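Local coordinates for protein extracellular sialidase/neuraminidase, putative (PDB 2XZI) that hydrolyses glycosidic bonds of terminal sialic acids, with KDN as its preferred sugar, on a six-bladed beta-propeller fold of the sialidase family, at residues Q234-R242 / Y311-N319; L294-M305 / H334-T342. All coordinates share one frame; numbering follows the deposited sequence.

Contact 1: Q234-R242 / Y311-N319; sequences QTPDGKLYR and YDADAKKFN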
loop_
_atom_site.group_PDB
_atom_site.type_symbol
_atom_site.label_atom_id
_atom_site.label_comp_id
_atom_site.label_asym_id
_atom_site.label_seq_id
_atom_site.Cartn_x
_atom_site.Cartn_y
_atom_site.Cartn_z
ATOM N N GLN A 234 -2.142 -13.464 -6.847
ATOM C CA GLN A 234 -2.451 -14.715 -7.507
ATOM C C GLN A 234 -1.129 -15.250 -8.023
ATOM O O GLN A 234 -0.449 -14.590 -8.798
ATOM C CB GLN A 234 -3.422 -14.493 -8.656
ATOM C CG GLN A 234 -4.004 -15.790 -9.182
ATOM C CD GLN A 234 -4.970 -15.592 -10.329
ATOM O OE1 GLN A 234 -5.032 -14.530 -10.972
ATOM N NE2 GLN A 234 -5.732 -16.643 -10.609
ATOM N N THR A 235 -0.762 -16.419 -7.529
ATOM C CA THR A 235 0.516 -17.047 -7.854
ATOM C C THR A 235 0.440 -17.662 -9.255
ATOM O O THR A 235 -0.651 -17.754 -9.822
ATOM C CB THR A 235 0.963 -18.037 -6.745
ATOM O OG1 THR A 235 -0.141 -18.851 -6.340
ATOM C CG2 THR A 235 1.433 -17.248 -5.522
ATOM N N PRO A 236 1.595 -18.028 -9.842
ATOM C CA PRO A 236 1.544 -18.514 -11.218
ATOM C C PRO A 236 0.652 -19.745 -11.415
ATOM O O PRO A 236 0.067 -19.889 -12.483
ATOM C CB PRO A 236 3.012 -18.824 -11.534
ATOM C CG PRO A 236 3.775 -17.832 -10.669
ATOM C CD PRO A 236 2.985 -17.805 -9.394
ATOM N N ASP A 237 0.519 -20.579 -10.384
ATOM C CA ASP A 237 -0.422 -21.714 -10.414
ATOM C C ASP A 237 -1.916 -21.323 -10.421
ATOM O O ASP A 237 -2.776 -22.198 -10.541
ATOM C CB ASP A 237 -0.099 -22.724 -9.292
ATOM C CG ASP A 237 -0.270 -22.137 -7.883
ATOM O OD1 ASP A 237 -0.741 -20.990 -7.759
ATOM O OD2 ASP A 237 0.078 -22.808 -6.884
ATOM N N GLY A 238 -2.222 -20.026 -10.301
ATOM C CA GLY A 238 -3.602 -19.520 -10.342
ATOM C C GLY A 238 -4.276 -19.476 -8.976
ATOM O O GLY A 238 -5.392 -18.965 -8.838
ATOM N N LYS A 239 -3.591 -20.006 -7.965
ATOM C CA LYS A 239 -4.090 -20.001 -6.596
ATOM C C LYS A 239 -3.888 -18.617 -5.950
ATOM O O LYS A 239 -3.172 -17.770 -6.505
ATOM C CB LYS A 239 -3.435 -21.117 -5.784
ATOM C CG LYS A 239 -3.778 -22.525 -6.326
ATOM C CD LYS A 239 -3.804 -23.552 -5.202
ATOM C CE LYS A 239 -4.306 -24.912 -5.696
ATOM N NZ LYS A 239 -4.398 -25.932 -4.596
ATOM N N LEU A 240 -4.536 -18.391 -4.808
ATOM C CA LEU A 240 -4.381 -17.144 -4.043
ATOM C C LEU A 240 -3.344 -17.325 -2.960
ATOM O O LEU A 240 -3.144 -18.425 -2.434
ATOM C CB LEU A 240 -5.704 -16.718 -3.394
ATOM C CG LEU A 240 -6.890 -16.446 -4.328
ATOM C CD1 LEU A 240 -8.154 -16.079 -3.555
ATOM C CD2 LEU A 240 -6.542 -15.361 -5.345
ATOM N N TYR A 241 -2.715 -16.214 -2.592
ATOM C CA TYR A 241 -1.611 -16.202 -1.641
ATOM C C TYR A 241 -1.780 -14.950 -0.794
ATOM O O TYR A 241 -1.751 -13.843 -1.344
ATOM C CB TYR A 241 -0.300 -16.186 -2.450
ATOM C CG TYR A 241 1.025 -15.869 -1.769
ATOM C CD1 TYR A 241 1.452 -14.551 -1.620
ATOM C CD2 TYR A 241 1.893 -16.882 -1.365
ATOM C CE1 TYR A 241 2.680 -14.254 -1.057
ATOM C CE2 TYR A 241 3.132 -16.588 -0.788
ATOM C CZ TYR A 241 3.518 -15.270 -0.643
ATOM O OH TYR A 241 4.738 -14.957 -0.067
ATOM N N ARG A 242 -2.002 -15.130 0.515
ATOM C CA ARG A 242 -1.990 -14.025 1.468
ATOM C C ARG A 242 -0.624 -13.967 2.127
ATOM O O ARG A 242 -0.075 -14.999 2.539
ATOM C CB ARG A 242 -3.055 -14.175 2.565
ATOM C CG ARG A 242 -4.475 -13.762 2.191
ATOM C CD ARG A 242 -4.731 -12.230 2.267
ATOM N NE ARG A 242 -4.597 -11.637 3.606
ATOM C CZ ARG A 242 -5.536 -10.930 4.246
ATOM N NH1 ARG A 242 -6.721 -10.703 3.696
ATOM N NH2 ARG A 242 -5.286 -10.437 5.459
ATOM N N TYR A 311 10.204 -17.442 -8.536
ATOM C CA TYR A 311 9.844 -18.146 -9.760
ATOM C C TYR A 311 8.937 -19.343 -9.473
ATOM O O TYR A 311 8.527 -20.049 -10.400
ATOM C CB TYR A 311 11.112 -18.626 -10.469
ATOM C CG TYR A 311 12.032 -17.503 -10.847
ATOM C CD1 TYR A 311 11.778 -16.735 -11.974
ATOM C CD2 TYR A 311 13.146 -17.193 -10.063
ATOM C CE1 TYR A 311 12.624 -15.687 -12.339
ATOM C CE2 TYR A 311 14.003 -16.154 -10.418
ATOM C CZ TYR A 311 13.730 -15.406 -11.542
ATOM O OH TYR A 311 14.583 -14.385 -11.884
ATOM N N ASP A 312 8.617 -19.569 -8.207
ATOM C CA ASP A 312 7.826 -20.745 -7.810
ATOM C C ASP A 312 6.359 -20.578 -8.143
ATOM O O ASP A 312 5.799 -19.495 -7.969
ATOM C CB ASP A 312 7.976 -21.032 -6.316
ATOM C CG ASP A 312 9.365 -21.507 -5.938
ATOM O OD1 ASP A 312 10.055 -22.145 -6.769
ATOM O OD2 ASP A 312 9.764 -21.260 -4.787
ATOM N N ALA A 313 5.726 -21.661 -8.592
ATOM C CA ALA A 313 4.310 -21.607 -8.957
ATOM C C ALA A 313 3.380 -21.218 -7.803
ATOM O O ALA A 313 2.282 -20.719 -8.037
ATOM C CB ALA A 313 3.884 -22.931 -9.578
ATOM N N ASP A 314 3.844 -21.459 -6.576
ATOM C CA ASP A 314 3.121 -21.134 -5.348
ATOM C C ASP A 314 3.870 -20.088 -4.512
ATOM O O ASP A 314 3.563 -19.890 -3.335
ATOM C CB ASP A 314 2.926 -22.402 -4.508
ATOM C CG ASP A 314 4.246 -23.046 -4.086
ATOM O OD1 ASP A 314 5.337 -22.624 -4.545
ATOM O OD2 ASP A 314 4.192 -24.004 -3.285
ATOM N N ALA A 315 4.849 -19.420 -5.132
ATOM C CA ALA A 315 5.710 -18.440 -4.431
ATOM C C ALA A 315 6.310 -18.984 -3.123
ATOM O O ALA A 315 6.422 -18.268 -2.124
ATOM C CB ALA A 315 4.960 -17.087 -4.205
ATOM N N LYS A 316 6.694 -20.263 -3.119
ATOM C CA LYS A 316 7.233 -20.858 -1.903
ATOM C C LYS A 316 8.468 -20.120 -1.412
ATOM O O LYS A 316 8.559 -19.816 -0.222
ATOM C CB LYS A 316 7.543 -22.348 -2.079
ATOM C CG LYS A 316 7.959 -23.028 -0.766
ATOM C CD LYS A 316 7.921 -24.547 -0.855
ATOM C CE LYS A 316 9.312 -25.139 -1.042
ATOM N NZ LYS A 316 9.392 -26.514 -0.462
ATOM N N LYS A 317 9.398 -19.850 -2.329
ATOM C CA LYS A 317 10.677 -19.230 -1.989
ATOM C C LYS A 317 10.951 -18.032 -2.876
ATOM O O LYS A 317 10.797 -18.095 -4.102
ATOM C CB LYS A 317 11.839 -20.231 -2.112
ATOM C CG LYS A 317 13.118 -19.746 -1.436
ATOM C CD LYS A 317 14.305 -20.668 -1.674
ATOM C CE LYS A 317 15.474 -20.293 -0.774
ATOM N NZ LYS A 317 15.846 -18.844 -0.887
ATOM N N PHE A 318 11.383 -16.953 -2.234
ATOM C CA PHE A 318 11.904 -15.780 -2.927
ATOM C C PHE A 318 13.430 -15.762 -2.874
ATOM O O PHE A 318 14.038 -16.276 -1.919
ATOM C CB PHE A 318 11.345 -14.494 -2.299
ATOM C CG PHE A 318 9.899 -14.249 -2.614
ATOM C CD1 PHE A 318 8.895 -14.924 -1.932
ATOM C CD2 PHE A 318 9.543 -13.360 -3.623
ATOM C CE1 PHE A 318 7.553 -14.718 -2.235
ATOM C CE2 PHE A 318 8.200 -13.160 -3.943
ATOM C CZ PHE A 318 7.203 -13.841 -3.254
ATOM N N ASN A 319 14.049 -15.181 -3.893
ATOM C CA ASN A 319 15.502 -15.031 -3.911
ATOM C C ASN A 319 15.928 -13.965 -2.896
ATOM O O ASN A 319 15.090 -13.362 -2.218
ATOM C CB ASN A 319 16.047 -14.754 -5.328
ATOM C CG ASN A 319 15.563 -13.416 -5.952
ATOM O OD1 ASN A 319 14.941 -12.565 -5.307
ATOM N ND2 ASN A 319 15.895 -13.230 -7.231
HETATM O O HOH W 1 6.400 -17.012 0.323
#
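The ring of Tyr241 carries the methyl group of Ala315 over one face, a CH-pi contact with CB 4.3 Å from the ring centroid, while CE1 of Phe318 approaches obliquely. Tyr241 OH meets the edge of the Phe318 ring, 3.6 Å from CE1, and water 1 lies in the plane of both rings, bridging Tyr241 OH and Ala315 O. Tyr241 reaches the loop because chi1 of 167° swings its ring away from its own N; Asn243, two residues on in the same strand, also bonds the hydroxyl. Alanine suits position 315 because one methyl fits between phenol face and Thr235: Ala315 CB is 3.8 Å from Thr235 CG2. Asp237 N donates to Ala313 O at 2.9 Å, along a lone pair in the carbonyl plane. The Asp237 carboxylate also sits against Ala313 O, acceptor beside acceptor, an approach probably offset by that bond and by two donors gripping OD1 from opposite faces, Thr235 OG1 at 2.6 Å and Lys239 N in an Asx turn. Pro236 fixes phi near -60° at the turn's second position, its CD packing on Ala313 O; at Gly238, phi of 89° would jam a CB against the preceding carbonyl. This type I turn closes hairpin 230-234/240-244 and joins neighbouring propeller blades. Opposite, Ser310 OG bonds Lys317 O, Asp312 OD2 bonds Lys317 N and Phe318 follows: probably a degenerate Asp-box (Ser-X-Asp...Trp), one residue inserted.

Contact 2: L294-M305 / H334-T342; sequences LNSASGTSRRAM and HEGGYSSMT. With KDM (deamino-alpha-neuraminic acid), chain D; KDM (deamino-alpha-neuraminic acid), chain C.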
loop_
_atom_site.group_PDB
_atom_site.type_symbol
_atom_site.label_atom_id
_atom_site.label_comp_id
_atom_site.label_asym_id
_atom_site.label_seq_id
_atom_site.Cartn_x
_atom_site.Cartn_y
_atom_site.Cartn_z
ATOM N N LEU A 294 8.192 -7.046 -1.601
ATOM C CA LEU A 294 8.953 -5.944 -1.018
ATOM C C LEU A 294 8.558 -5.742 0.434
ATOM O O LEU A 294 7.374 -5.631 0.760
ATOM C CB LEU A 294 8.655 -4.660 -1.793
ATOM C CG LEU A 294 9.299 -3.352 -1.329
ATOM C CD1 LEU A 294 10.817 -3.387 -1.239
ATOM C CD2 LEU A 294 8.852 -2.264 -2.312
ATOM N N ASN A 295 9.558 -5.701 1.313
ATOM C CA ASN A 295 9.342 -5.373 2.725
ATOM C C ASN A 295 10.685 -4.994 3.326
ATOM O O ASN A 295 11.697 -4.918 2.611
ATOM C CB ASN A 295 8.663 -6.532 3.506
ATOM C CG ASN A 295 9.659 -7.557 4.075
ATOM O OD1 ASN A 295 10.648 -7.912 3.430
ATOM N ND2 ASN A 295 9.381 -8.030 5.296
ATOM N N SER A 296 10.688 -4.700 4.626
ATOM C CA SER A 296 11.969 -4.550 5.298
ATOM C C SER A 296 12.433 -5.923 5.768
ATOM O O SER A 296 11.821 -6.526 6.655
ATOM C CB SER A 296 11.877 -3.601 6.478
ATOM O OG SER A 296 13.187 -3.418 7.008
ATOM N N ALA A 297 13.520 -6.400 5.172
ATOM C CA ALA A 297 14.036 -7.759 5.382
ATOM C C ALA A 297 14.867 -7.848 6.660
ATOM O O ALA A 297 16.088 -8.086 6.633
ATOM C CB ALA A 297 14.853 -8.181 4.182
ATOM N N SER A 298 14.181 -7.658 7.779
ATOM C CA SER A 298 14.812 -7.607 9.086
ATOM C C SER A 298 13.780 -7.988 10.102
ATOM O O SER A 298 12.596 -7.652 9.966
ATOM C CB SER A 298 15.292 -6.186 9.387
ATOM O OG SER A 298 15.713 -6.058 10.739
ATOM N N GLY A 299 14.235 -8.657 11.154
ATOM C CA GLY A 299 13.371 -8.992 12.272
ATOM C C GLY A 299 13.179 -7.834 13.238
ATOM O O GLY A 299 12.344 -7.916 14.129
ATOM N N THR A 300 13.944 -6.756 13.077
ATOM C CA THR A 300 13.918 -5.650 14.042
ATOM C C THR A 300 13.748 -4.235 13.467
ATOM O O THR A 300 13.174 -3.361 14.126
ATOM C CB THR A 300 15.194 -5.645 14.928
ATOM O OG1 THR A 300 16.362 -5.616 14.099
ATOM C CG2 THR A 300 15.223 -6.864 15.839
ATOM N N SER A 301 14.256 -4.015 12.257
ATOM C CA SER A 301 14.353 -2.672 11.687
ATOM C C SER A 301 13.458 -2.518 10.464
ATOM O O SER A 301 13.299 -3.461 9.688
ATOM C CB SER A 301 15.796 -2.389 11.272
ATOM O OG SER A 301 15.915 -1.122 10.647
ATOM N N ARG A 302 12.895 -1.326 10.300
ATOM C CA ARG A 302 12.166 -0.988 9.074
ATOM C C ARG A 302 13.087 -0.477 7.976
ATOM O O ARG A 302 12.634 -0.190 6.876
ATOM C CB ARG A 302 11.033 0.015 9.347
ATOM C CG ARG A 302 9.884 -0.628 10.127
ATOM C CD ARG A 302 8.730 0.305 10.378
ATOM N NE ARG A 302 7.666 -0.432 11.057
ATOM C CZ ARG A 302 6.423 0.002 11.240
ATOM N NH1 ARG A 302 6.031 1.196 10.777
ATOM N NH2 ARG A 302 5.544 -0.768 11.869
ATOM N N ARG A 303 14.385 -0.403 8.258
ATOM C CA ARG A 303 15.348 0.223 7.356
ATOM C C ARG A 303 16.167 -0.799 6.569
ATOM O O ARG A 303 17.356 -0.587 6.318
ATOM C CB ARG A 303 16.310 1.111 8.146
ATOM C CG ARG A 303 15.653 2.293 8.817
ATOM C CD ARG A 303 16.708 3.248 9.347
ATOM N NE ARG A 303 16.097 4.304 10.148
ATOM C CZ ARG A 303 16.767 5.161 10.919
ATOM N NH1 ARG A 303 18.093 5.118 11.010
ATOM N NH2 ARG A 303 16.097 6.075 11.611
ATOM N N ALA A 304 15.552 -1.908 6.199
ATOM C CA ALA A 304 16.240 -2.960 5.468
ATOM C C ALA A 304 15.449 -3.331 4.207
ATOM O O ALA A 304 15.294 -4.497 3.888
ATOM C CB ALA A 304 16.458 -4.193 6.363
ATOM N N MET A 305 14.965 -2.323 3.487
ATOM C CA MET A 305 14.069 -2.569 2.353
ATOM C C MET A 305 14.736 -3.428 1.292
ATOM O O MET A 305 15.845 -3.138 0.850
ATOM C CB MET A 305 13.600 -1.255 1.711
ATOM C CG MET A 305 12.743 -0.352 2.609
ATOM S SD MET A 305 11.386 -1.176 3.457
ATOM C CE MET A 305 10.334 -1.672 2.068
ATOM N N HIS A 334 15.590 8.775 6.183
ATOM C CA HIS A 334 15.990 7.380 6.182
ATOM C C HIS A 334 14.894 6.534 5.559
ATOM O O HIS A 334 13.820 6.406 6.143
ATOM C CB HIS A 334 16.249 6.910 7.618
ATOM C CG HIS A 334 17.316 7.686 8.322
ATOM N ND1 HIS A 334 18.651 7.561 8.006
ATOM C CD2 HIS A 334 17.249 8.584 9.333
ATOM C CE1 HIS A 334 19.363 8.359 8.784
ATOM N NE2 HIS A 334 18.537 8.991 9.600
ATOM N N GLU A 335 15.187 5.938 4.408
ATOM C CA GLU A 335 14.212 5.089 3.712
ATOM C C GLU A 335 13.902 3.824 4.495
ATOM O O GLU A 335 14.799 3.127 4.996
ATOM C CB GLU A 335 14.707 4.729 2.310
ATOM C CG GLU A 335 13.690 3.927 1.492
ATOM C CD GLU A 335 14.150 3.673 0.079
ATOM O OE1 GLU A 335 15.377 3.524 -0.129
ATOM O OE2 GLU A 335 13.287 3.605 -0.824
ATOM N N GLY A 336 12.618 3.525 4.586
ATOM C CA GLY A 336 12.173 2.269 5.129
ATOM C C GLY A 336 10.835 2.382 5.802
ATOM O O GLY A 336 10.590 3.309 6.563
ATOM N N GLY A 337 9.974 1.421 5.517
ATOM C CA GLY A 337 8.659 1.337 6.138
ATOM C C GLY A 337 7.696 0.672 5.174
ATOM O O GLY A 337 8.071 -0.268 4.443
ATOM N N TYR A 338 6.460 1.181 5.157
ATOM C CA TYR A 338 5.410 0.660 4.257
ATOM C C TYR A 338 5.771 0.900 2.795
ATOM O O TYR A 338 6.507 1.839 2.464
ATOM C CB TYR A 338 4.070 1.351 4.524
ATOM C CG TYR A 338 3.336 0.968 5.793
ATOM C CD1 TYR A 338 4.001 0.756 7.011
ATOM C CD2 TYR A 338 1.942 0.876 5.778
ATOM C CE1 TYR A 338 3.271 0.431 8.180
ATOM C CE2 TYR A 338 1.233 0.544 6.906
ATOM C CZ TYR A 338 1.897 0.318 8.102
ATOM O OH TYR A 338 1.170 0.012 9.240
ATOM N N SER A 339 5.244 0.060 1.907
ATOM C CA SER A 339 5.562 0.151 0.493
ATOM C C SER A 339 4.396 -0.309 -0.367
ATOM O O SER A 339 3.467 -0.958 0.119
ATOM C CB SER A 339 6.801 -0.697 0.184
ATOM O OG SER A 339 6.501 -2.074 0.384
ATOM N N SER A 340 4.464 0.031 -1.656
ATOM C CA SER A 340 3.469 -0.386 -2.640
ATOM C C SER A 340 4.145 -0.514 -3.990
ATOM O O SER A 340 4.995 0.310 -4.330
ATOM C CB SER A 340 2.322 0.626 -2.712
ATOM O OG SER A 340 1.263 0.159 -3.533
ATOM N N MET A 341 3.785 -1.552 -4.744
ATOM C CA MET A 341 4.341 -1.743 -6.081
ATOM C C MET A 341 3.290 -1.893 -7.168
ATOM O O MET A 341 2.213 -2.464 -6.948
ATOM C CB MET A 341 5.226 -3.004 -6.140
ATOM C CG MET A 341 6.447 -2.969 -5.241
ATOM S SD MET A 341 7.408 -4.480 -5.424
ATOM C CE MET A 341 6.343 -5.693 -4.613
ATOM N N THR A 342 3.657 -1.424 -8.350
ATOM C CA THR A 342 2.889 -1.639 -9.578
ATOM C C THR A 342 3.848 -1.945 -10.734
ATOM O O THR A 342 5.041 -1.647 -10.672
ATOM C CB THR A 342 1.996 -0.430 -9.922
ATOM O OG1 THR A 342 1.102 -0.790 -10.987
ATOM C CG2 THR A 342 2.841 0.750 -10.358
HETATM C C2 KDM D . 12.656 2.639 13.503
HETATM C C1 KDM D . 12.240 1.262 12.931
HETATM C C3 KDM D . 13.434 3.469 12.456
HETATM C C4 KDM D . 12.506 3.956 11.323
HETATM C C5 KDM D . 11.243 4.632 11.883
HETATM C C6 KDM D . 10.540 3.717 12.910
HETATM C C7 KDM D . 9.273 4.209 13.644
HETATM C C8 KDM D . 8.734 3.101 14.588
HETATM C C9 KDM D . 7.506 3.513 15.432
HETATM O O5 KDM D . 10.336 4.948 10.814
HETATM O O1A KDM D . 11.102 0.834 13.239
HETATM O O1B KDM D . 13.066 0.668 12.199
HETATM O O4 KDM D . 13.235 4.870 10.496
HETATM O O6 KDM D . 11.505 3.389 13.959
HETATM O O7 KDM D . 9.571 5.391 14.403
HETATM O O8 KDM D . 8.423 1.921 13.834
HETATM O O9 KDM D . 6.681 4.461 14.741
HETATM O O2 KDM D . 13.503 2.442 14.645
HETATM C C2 KDM C . 1.109 1.567 12.070
HETATM C C1 KDM C . 2.586 1.231 11.902
HETATM C C3 KDM C . 0.640 2.518 10.953
HETATM C C4 KDM C . -0.877 2.385 10.627
HETATM C C5 KDM C . -1.698 1.639 11.685
HETATM C C6 KDM C . -1.069 0.244 11.926
HETATM C C7 KDM C . -1.670 -0.492 13.133
HETATM C C8 KDM C . -1.137 -1.935 13.205
HETATM C C9 KDM C . -1.686 -2.657 14.424
HETATM O O5 KDM C . -3.092 1.544 11.294
HETATM O O1A KDM C . 3.307 2.019 11.247
HETATM O O1B KDM C . 2.966 0.176 12.463
HETATM O O4 KDM C . -1.408 3.703 10.481
HETATM O O6 KDM C . 0.384 0.299 12.120
HETATM O O7 KDM C . -1.319 0.211 14.328
HETATM O O8 KDM C . -1.533 -2.681 12.045
HETATM O O9 KDM C . -3.105 -2.794 14.242
HETATM O O2 KDM C . 1.027 2.218 13.343
HETATM O O HOH W 2 15.635 0.618 3.736
#
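Leu294 opens the contact by laying CD2 against Ser339 CB, 3.6 Å away, while its CB touches the methyl CE of Met341. The flexible thioether fits this buried apolar spot, and Ser339 turns its hydroxyl to Ser279. Further along, Ser296 holds the loop in shape: OG donates to Ser301 O and accepts from Ala304 N. Arg302 then works at both ends. Its backbone N binds O1B of the KDM in chain D at 2.8 Å, nearly straight at 175°. Extended from CG to NE, its side chain carries the guanidinium to the KDM in chain C, where NH1 meets O1A at 2.9 Å and NH2 meets O1B at 2.8 Å, edge-on and side by side. NH1 also lies near the plane of the Tyr338 ring, at its edge; Tyr338 OH, bonded to Glu229, is 3.0 Å from O6 of the same sugar and close to its anomeric C2. Arg302 O rests 3.1 Å from Gly336 CA, a C-H...O contact whose closeness suits a residue without a side chain. Arg303 spreads its guanidinium flat on the ring of His334, centres 4.0 Å apart and planes at 13°, while NE bonds O4 of the KDM in chain D, with a longer, more bent bond from NH2. Met305, bent at chi2 and chi3, brings SD to Gly337 N for a weak bond. The chemistry implies two adjoining sugar sites. Arg302 touches both, and with Arg39 and Arg245 fits the carboxylate-binding arginine triad of sialidases; Arg303 binds the second sugar, whose role is not established. Tyr338 with Glu229 beside the anomeric carbon is consistent with the sialidase nucleophile pair.

The two contacts interleave along the chain, in the order 234-242, 294-305, 311-319, 334-342. Their centres are 21 Å apart and their nearest atoms about 7 Å, so they do not touch. They share the four-stranded blade of 279-284, 290-294, 305-310 and 322-323: the loop 294-305 leads into strand 305-310, and the loop 311-319 follows it, so the two loops flank the same strand. Contact 1 ties this blade to the preceding one, which holds strands 230-234 and 240-244, while contact 2 ties it to the blade of strand 334-343. One blade therefore packs against both neighbours. Of the two contacts, only contact 2 holds residues of the KDM pockets, which residues from other blades complete.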